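Local coordinates for N-acetylmuramoyl-l-alanine amidase (PDB 3NE8), which probably hydrolyses, as a zinc-dependent enzyme of cell division, the amide bond linking N-acetylmuramic acid to L-alanine in peptidoglycan, at residues 18-21 against 27-30; 82-87 against 113-118; 192-195 against 199-202. One frame throughout, in Å; residues are numbered along the deposited sequence. Where two conformers were deposited one is given.

Contact 1 (18-21 against 27-30). With ZN (zinc ion), chain B.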
loop_
_atom_site.group_PDB
_atom_site.type_symbol
_atom_site.label_atom_id
_atom_site.label_comp_id
_atom_site.label_asym_id
_atom_site.label_seq_id
_atom_site.Cartn_x
_atom_site.Cartn_y
_atom_site.Cartn_z
ATOM N N GLY A 18 -6.374 1.515 -34.761
ATOM C CA GLY A 18 -5.205 2.366 -34.644
ATOM C C GLY A 18 -5.173 3.191 -33.369
ATOM O O GLY A 18 -4.130 3.737 -33.003
ATOM N N GLY A 19 -6.308 3.292 -32.681
ATOM C CA GLY A 19 -6.426 4.204 -31.557
ATOM C C GLY A 19 -6.368 5.658 -32.000
ATOM O O GLY A 19 -6.654 5.978 -33.161
ATOM N N ALA A 20 -5.996 6.545 -31.085
ATOM C CA ALA A 20 -5.927 7.976 -31.382
ATOM C C ALA A 20 -4.847 8.269 -32.419
ATOM O O ALA A 20 -3.882 7.519 -32.565
ATOM C CB ALA A 20 -5.663 8.754 -30.112
ATOM N N ARG A 21 -5.016 9.368 -33.146
ATOM C CA ARG A 21 -4.060 9.789 -34.157
ATOM C C ARG A 21 -3.602 11.213 -33.857
ATOM O O ARG A 21 -4.428 12.122 -33.694
ATOM C CB ARG A 21 -4.707 9.731 -35.541
ATOM C CG ARG A 21 -3.770 10.120 -36.672
ATOM C CD ARG A 21 -4.509 10.196 -38.006
ATOM N NE ARG A 21 -3.627 10.592 -39.102
ATOM C CZ ARG A 21 -3.340 11.852 -39.421
ATOM N NH1 ARG A 21 -3.863 12.855 -38.723
ATOM N NH2 ARG A 21 -2.526 12.110 -40.439
ATOM N N LEU A 27 0.240 7.100 -34.545
ATOM C CA LEU A 27 -0.910 6.342 -34.053
ATOM C C LEU A 27 -0.691 5.797 -32.654
ATOM O O LEU A 27 0.376 5.255 -32.338
ATOM C CB LEU A 27 -1.209 5.159 -34.976
ATOM C CG LEU A 27 -1.694 5.479 -36.389
ATOM C CD1 LEU A 27 -1.915 4.189 -37.166
ATOM C CD2 LEU A 27 -2.978 6.282 -36.315
ATOM N N GLU A 28 -1.731 5.902 -31.834
ATOM C CA GLU A 28 -1.702 5.360 -30.491
ATOM C C GLU A 28 -1.232 3.904 -30.469
ATOM O O GLU A 28 -0.400 3.543 -29.638
ATOM C CB GLU A 28 -3.078 5.490 -29.840
ATOM C CG GLU A 28 -3.118 4.975 -28.420
ATOM C CD GLU A 28 -4.482 5.092 -27.796
ATOM O OE1 GLU A 28 -5.450 5.459 -28.498
ATOM O OE2 GLU A 28 -4.579 4.787 -26.589
ATOM N N LYS A 29 -1.726 3.073 -31.385
ATOM C CA LYS A 29 -1.363 1.659 -31.338
ATOM C C LYS A 29 0.138 1.448 -31.486
ATOM O O LYS A 29 0.679 0.465 -30.973
ATOM C CB LYS A 29 -2.120 0.847 -32.399
ATOM C CG LYS A 29 -1.735 1.139 -33.845
ATOM C CD LYS A 29 -2.229 0.035 -34.767
ATOM C CE LYS A 29 -1.932 0.333 -36.229
ATOM N NZ LYS A 29 -2.300 -0.840 -37.085
ATOM N N ASP A 30 0.806 2.345 -32.200
ATOM C CA ASP A 30 2.252 2.224 -32.362
ATOM C C ASP A 30 3.017 2.770 -31.161
ATOM O O ASP A 30 4.023 2.202 -30.743
ATOM C CB ASP A 30 2.715 2.900 -33.654
ATOM C CG ASP A 30 2.135 2.240 -34.908
ATOM O OD1 ASP A 30 1.974 1.005 -34.923
ATOM O OD2 ASP A 30 1.830 2.971 -35.872
HETATM ZN ZN ZN B . -6.477 4.003 -25.759
#
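Ala20 and Glu28 hold each other by two hydrogen bonds, one through backbone and one through side chain. Glu28 N donates to Ala20 O over 2.8 Å, and Ala20 N answers with a nearly straight bond (173°) to Glu28 OE1, 2.9 Å away, on the anti lone pair of that oxygen. A third bond runs from Lys29 N to Gly18 O at 3.0 Å, the donor standing above the carbonyl plane. The loop thus supplies acceptors to two N-H groups in the first turn of helix 28-45, just past its N-cap Leu27.

Among the nonpolar contacts, Leu27 CD2 lies 3.9 Å from Arg21 CB. CB and CG of Lys29 pack against Gly18 O, and CG and CD against Gly18 CA, while its amine leaves for Gly15 O and Asp58. Gly19 suits its bend: phi is 68°, and its CA passes 3.4 Å from Glu28 OE1.

Glu28 is extended, with CG opposite the backbone N (chi1 -179°), which carries OE2 to 2.2 Å from zinc. One oxygen is held by metal and the other by the Ala20 amide, so the carboxylate is restrained in rotation; the loop acts as a second shell positioning this zinc ligand.

Contact 2 (82-87 against 113-118). With ZN (zinc ion), chain B.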
loop_
_atom_site.group_PDB
_atom_site.type_symbol
_atom_site.label_atom_id
_atom_site.label_comp_id
_atom_site.label_asym_id
_atom_site.label_seq_id
_atom_site.Cartn_x
_atom_site.Cartn_y
_atom_site.Cartn_z
ATOM N N HIS A 82 -1.810 3.337 -22.744
ATOM C CA HIS A 82 -2.636 4.122 -23.658
ATOM C C HIS A 82 -2.083 5.511 -23.914
ATOM O O HIS A 82 -1.243 6.003 -23.158
ATOM C CB HIS A 82 -4.067 4.207 -23.117
ATOM C CG HIS A 82 -4.787 2.910 -23.236
ATOM N ND1 HIS A 82 -5.632 2.634 -24.287
ATOM C CD2 HIS A 82 -4.691 1.768 -22.512
ATOM C CE1 HIS A 82 -6.058 1.386 -24.183
ATOM N NE2 HIS A 82 -5.505 0.841 -23.115
ATOM N N ALA A 83 -2.555 6.117 -25.000
ATOM C CA ALA A 83 -2.265 7.508 -25.323
ATOM C C ALA A 83 -3.457 8.063 -26.103
ATOM O O ALA A 83 -3.400 8.267 -27.317
ATOM C CB ALA A 83 -0.979 7.621 -26.124
ATOM N N ASP A 84 -4.549 8.290 -25.386
ATOM C CA ASP A 84 -5.838 8.535 -26.007
ATOM C C ASP A 84 -6.120 9.984 -26.343
ATOM O O ASP A 84 -5.387 10.894 -25.963
ATOM C CB ASP A 84 -6.939 8.017 -25.084
ATOM C CG ASP A 84 -6.990 6.512 -25.061
ATOM O OD1 ASP A 84 -7.309 5.934 -26.121
ATOM O OD2 ASP A 84 -6.685 5.903 -24.017
ATOM N N THR A 85 -7.196 10.182 -27.088
ATOM C CA THR A 85 -7.766 11.504 -27.264
ATOM C C THR A 85 -8.844 11.682 -26.203
ATOM O O THR A 85 -9.655 10.778 -25.989
ATOM C CB THR A 85 -8.395 11.662 -28.656
ATOM O OG1 THR A 85 -7.362 11.865 -29.625
ATOM C CG2 THR A 85 -9.344 12.852 -28.686
ATOM N N ILE A 86 -8.841 12.822 -25.522
ATOM C CA ILE A 86 -9.895 13.116 -24.550
ATOM C C ILE A 86 -10.667 14.333 -25.028
ATOM O O ILE A 86 -10.222 15.040 -25.935
ATOM C CB ILE A 86 -9.378 13.296 -23.096
ATOM C CG1 ILE A 86 -8.131 14.176 -23.050
ATOM C CG2 ILE A 86 -9.094 11.941 -22.454
ATOM C CD1 ILE A 86 -7.626 14.420 -21.637
ATOM N N ASP A 87 -11.828 14.565 -24.425
ATOM C CA ASP A 87 -12.772 15.549 -24.941
ATOM C C ASP A 87 -12.220 16.974 -24.899
ATOM O O ASP A 87 -12.498 17.786 -25.782
ATOM C CB ASP A 87 -14.101 15.446 -24.189
ATOM C CG ASP A 87 -14.727 14.064 -24.306
ATOM O OD1 ASP A 87 -14.297 13.283 -25.186
ATOM O OD2 ASP A 87 -15.651 13.760 -23.520
ATOM N N GLU A 113 -15.948 5.039 -21.550
ATOM C CA GLU A 113 -17.004 4.715 -22.502
ATOM C C GLU A 113 -16.415 4.483 -23.882
ATOM O O GLU A 113 -16.729 3.497 -24.553
ATOM C CB GLU A 113 -18.037 5.842 -22.576
ATOM C CG GLU A 113 -18.919 5.972 -21.344
ATOM C CD GLU A 113 -19.784 7.223 -21.372
ATOM O OE1 GLU A 113 -20.691 7.341 -20.519
ATOM O OE2 GLU A 113 -19.559 8.089 -22.246
ATOM N N SER A 114 -15.550 5.397 -24.304
ATOM C CA SER A 114 -14.948 5.312 -25.627
ATOM C C SER A 114 -13.965 4.152 -25.738
ATOM O O SER A 114 -13.941 3.438 -26.744
ATOM C CB SER A 114 -14.247 6.625 -25.976
ATOM O OG SER A 114 -15.188 7.662 -26.165
ATOM N N GLU A 115 -13.144 3.964 -24.711
ATOM C CA GLU A 115 -12.122 2.929 -24.745
ATOM C C GLU A 115 -12.699 1.518 -24.673
ATOM O O GLU A 115 -12.097 0.567 -25.181
ATOM C CB GLU A 115 -11.079 3.178 -23.654
ATOM C CG GLU A 115 -10.212 4.372 -23.987
ATOM C CD GLU A 115 -9.480 4.136 -25.281
ATOM O OE1 GLU A 115 -9.894 4.661 -26.347
ATOM O OE2 GLU A 115 -8.513 3.358 -25.240
ATOM N N ASN A 116 -13.871 1.381 -24.069
ATOM C CA ASN A 116 -14.548 0.092 -24.032
ATOM C C ASN A 116 -15.167 -0.267 -25.375
ATOM O O ASN A 116 -15.290 -1.446 -25.713
ATOM C CB ASN A 116 -15.628 0.077 -22.952
ATOM C CG ASN A 116 -15.050 0.034 -21.542
ATOM O OD1 ASN A 116 -13.894 -0.364 -21.332
ATOM N ND2 ASN A 116 -15.859 0.430 -20.568
ATOM N N LYS A 117 -15.534 0.738 -26.156
ATOM C CA LYS A 117 -16.221 0.512 -27.424
ATOM C C LYS A 117 -15.319 -0.007 -28.536
ATOM O O LYS A 117 -15.804 -0.458 -29.568
ATOM C CB LYS A 117 -16.921 1.791 -27.881
ATOM C CG LYS A 117 -18.113 2.161 -27.017
ATOM C CD LYS A 117 -18.670 3.530 -27.362
ATOM C CE LYS A 117 -19.755 3.935 -26.375
ATOM N NZ LYS A 117 -20.233 5.326 -26.604
ATOM N N VAL A 118 -14.005 0.051 -28.337
ATOM C CA VAL A 118 -13.096 -0.368 -29.409
ATOM C C VAL A 118 -13.210 -1.846 -29.783
ATOM O O VAL A 118 -12.842 -2.229 -30.902
ATOM C CB VAL A 118 -11.622 -0.013 -29.120
ATOM C CG1 VAL A 118 -11.464 1.492 -28.971
ATOM C CG2 VAL A 118 -11.121 -0.757 -27.899
HETATM ZN ZN ZN B . -6.477 4.003 -25.759
#
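The zinc site brings together His82, which ends strand 77-82, Asp84 from the loop that follows, and Glu115 from helix 106-116. No hydrogen bond joins the two segments, and the metal is what connects them. His82 gives ND1 at 2.2 Å from zinc, and Glu115 gives OE2 at the same distance, while its OE1 stays 3.5 Å from the metal, so Glu115 binds through one oxygen. Asp84 binds unevenly with both oxygens, OD1 at 2.1 Å and OD2 at 2.6 Å from zinc. His13 and Glu28 complete the site.

Glu115 reaches in from the direction opposite to His82 and Asp84. Its chain is bent at chi2 (-60°), turning the carboxylate off the helix toward the metal. That group stands almost perpendicular to the imidazole, with planes 83° apart, and at 60° to the carboxylate of Asp84. Asp84 OD1 and Glu115 OE1 come within 2.9 Å, a spacing of two acceptors that the zinc charge probably makes tolerable. Carboxylate oxygens and imidazole nitrogen are common ligands of zinc, a borderline Lewis acid, and the far nitrogen of His82, NE2, is engaged by Ser80. A helix that adds a glutamate to the zinc ligands is consistent with a conformational switch, in which such a helix could block the active site.

Around the site, His82 shares backbone hydrogen bonds with Ile189 and Ile191, next to the parallel strand 186-190, and Glu190 accepts from Asp84 N. Helix 106-116 packs against the loop, with Leu111 against Asp84, Ile107 and Leu111 against Ile86, and Ser110 bonded to Asp87.

Contact 3 (192-195 against 199-202)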
loop_
_atom_site.group_PDB
_atom_site.type_symbol
_atom_site.label_atom_id
_atom_site.label_comp_id
_atom_site.label_asym_id
_atom_site.label_seq_id
_atom_site.Cartn_x
_atom_site.Cartn_y
_atom_site.Cartn_z
ATOM N N GLY A 192 0.320 9.910 -22.093
ATOM C CA GLY A 192 -0.014 11.288 -22.422
ATOM C C GLY A 192 -1.247 11.249 -23.305
ATOM O O GLY A 192 -1.712 10.165 -23.651
ATOM N N TYR A 193 -1.772 12.410 -23.689
ATOM C CA TYR A 193 -2.968 12.445 -24.522
ATOM C C TYR A 193 -2.650 12.951 -25.918
ATOM O O TYR A 193 -2.189 14.074 -26.090
ATOM C CB TYR A 193 -4.063 13.298 -23.866
ATOM C CG TYR A 193 -4.506 12.698 -22.553
ATOM C CD1 TYR A 193 -5.482 11.710 -22.513
ATOM C CD2 TYR A 193 -3.906 13.077 -21.359
ATOM C CE1 TYR A 193 -5.870 11.127 -21.307
ATOM C CE2 TYR A 193 -4.291 12.502 -20.146
ATOM C CZ TYR A 193 -5.273 11.531 -20.130
ATOM O OH TYR A 193 -5.666 10.954 -18.941
ATOM N N LEU A 194 -2.907 12.125 -26.923
ATOM C CA LEU A 194 -2.640 12.536 -28.296
ATOM C C LEU A 194 -3.543 13.676 -28.774
ATOM O O LEU A 194 -3.306 14.250 -29.837
ATOM C CB LEU A 194 -2.713 11.335 -29.240
ATOM C CG LEU A 194 -1.426 10.507 -29.263
ATOM C CD1 LEU A 194 -1.598 9.217 -30.043
ATOM C CD2 LEU A 194 -0.278 11.318 -29.850
ATOM N N SER A 195 -4.566 14.014 -27.990
ATOM C CA SER A 195 -5.417 15.168 -28.275
ATOM C C SER A 195 -4.729 16.485 -27.931
ATOM O O SER A 195 -5.201 17.551 -28.319
ATOM C CB SER A 195 -6.752 15.056 -27.530
ATOM O OG SER A 195 -6.570 14.529 -26.224
ATOM N N ASP A 199 1.713 17.071 -25.450
ATOM C CA ASP A 199 1.882 15.652 -25.147
ATOM C C ASP A 199 2.332 14.875 -26.384
ATOM O O ASP A 199 3.157 13.969 -26.277
ATOM C CB ASP A 199 0.603 15.036 -24.567
ATOM C CG ASP A 199 0.468 15.261 -23.070
ATOM O OD1 ASP A 199 1.236 16.074 -22.501
ATOM O OD2 ASP A 199 -0.415 14.633 -22.456
ATOM N N GLU A 200 1.788 15.204 -27.552
ATOM C CA GLU A 200 2.202 14.519 -28.767
ATOM C C GLU A 200 3.715 14.642 -28.971
ATOM O O GLU A 200 4.370 13.676 -29.366
ATOM C CB GLU A 200 1.434 15.030 -29.987
ATOM C CG GLU A 200 1.808 14.283 -31.264
ATOM C CD GLU A 200 0.958 14.660 -32.448
ATOM O OE1 GLU A 200 -0.060 15.355 -32.272
ATOM O OE2 GLU A 200 1.308 14.250 -33.575
ATOM N N LYS A 201 4.275 15.816 -28.688
ATOM C CA LYS A 201 5.722 16.014 -28.833
ATOM C C LYS A 201 6.534 15.159 -27.860
ATOM O O LYS A 201 7.600 14.655 -28.218
ATOM C CB LYS A 201 6.102 17.491 -28.694
ATOM C CG LYS A 201 5.739 18.333 -29.903
ATOM C CD LYS A 201 6.181 19.780 -29.725
ATOM C CE LYS A 201 5.947 20.584 -30.993
ATOM N NZ LYS A 201 6.437 21.990 -30.876
ATOM N N LEU A 202 6.040 14.986 -26.639
ATOM C CA LEU A 202 6.684 14.081 -25.691
ATOM C C LEU A 202 6.553 12.640 -26.148
ATOM O O LEU A 202 7.519 11.872 -26.129
ATOM C CB LEU A 202 6.046 14.213 -24.308
ATOM C CG LEU A 202 6.155 15.585 -23.648
ATOM C CD1 LEU A 202 5.387 15.615 -22.342
ATOM C CD2 LEU A 202 7.617 15.958 -23.418
HETATM O O HOH W 1 -1.991 16.530 -30.842
#
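Tyr193 and Asp199 lie side by side and point the same way, the planes of the phenol ring and the carboxylate 17° apart. They belong to the connection from strand 186-190, in the mixed beta-sheet of this alpha/beta domain, into the short helix 197-203, where a helix side chain turns back to hold the loop leading into it. Asp199 OD2 takes the backbone N of Tyr193 on its anti lone pair, at 2.9 Å and with an N-H...O angle of 165°. With CG beside its own backbone N (chi1 -84°), Asp199 directs the carboxylate at the loop, where OD2 also rests 3.4 Å from Gly192 CA; glycine suits this close approach, having only hydrogens there.

Aspartate is apt because both its oxygens are used in a buried place: Gly93 N also donates to OD2, and Arg92 makes a salt bridge to OD1. The Tyr193 ring extends instead to Thr95 and Tyr97, its hydroxyl bonding to both of theirs.

Leu194 and Glu200 meet at about a right angle, Leu194 CD2 touching Glu200 CG at 3.9 Å. This is apolar contact along the extended stem of Glu200, whose buried carboxylate is met by Thr24 and by Val23 N. A water completes the join, donating to Glu200 OE1 at 2.7 Å and to Leu194 O at 2.8 Å.

The three contacts touch one another around the zinc site. Contacts 1 and 2 share the metal, and their centres are 11 Å apart. Besides binding zinc, Glu28 OE2 of contact 1 probably accepts a hydrogen bond from Ala83 N of contact 2, at 2.9 Å, which ties one ligand to the residue between two others, His82 and Asp84. Contact 3 binds no metal: the side chain of Leu194 stays about 8 Å from zinc, yet its CD1 packs 3.8 Å from Glu28 N and 3.4 Å from Ala83 O. Ser195 OG, 2.9 Å from Ile86 N in a probable hydrogen bond, further fastens contact 3 to the ligand-bearing loop.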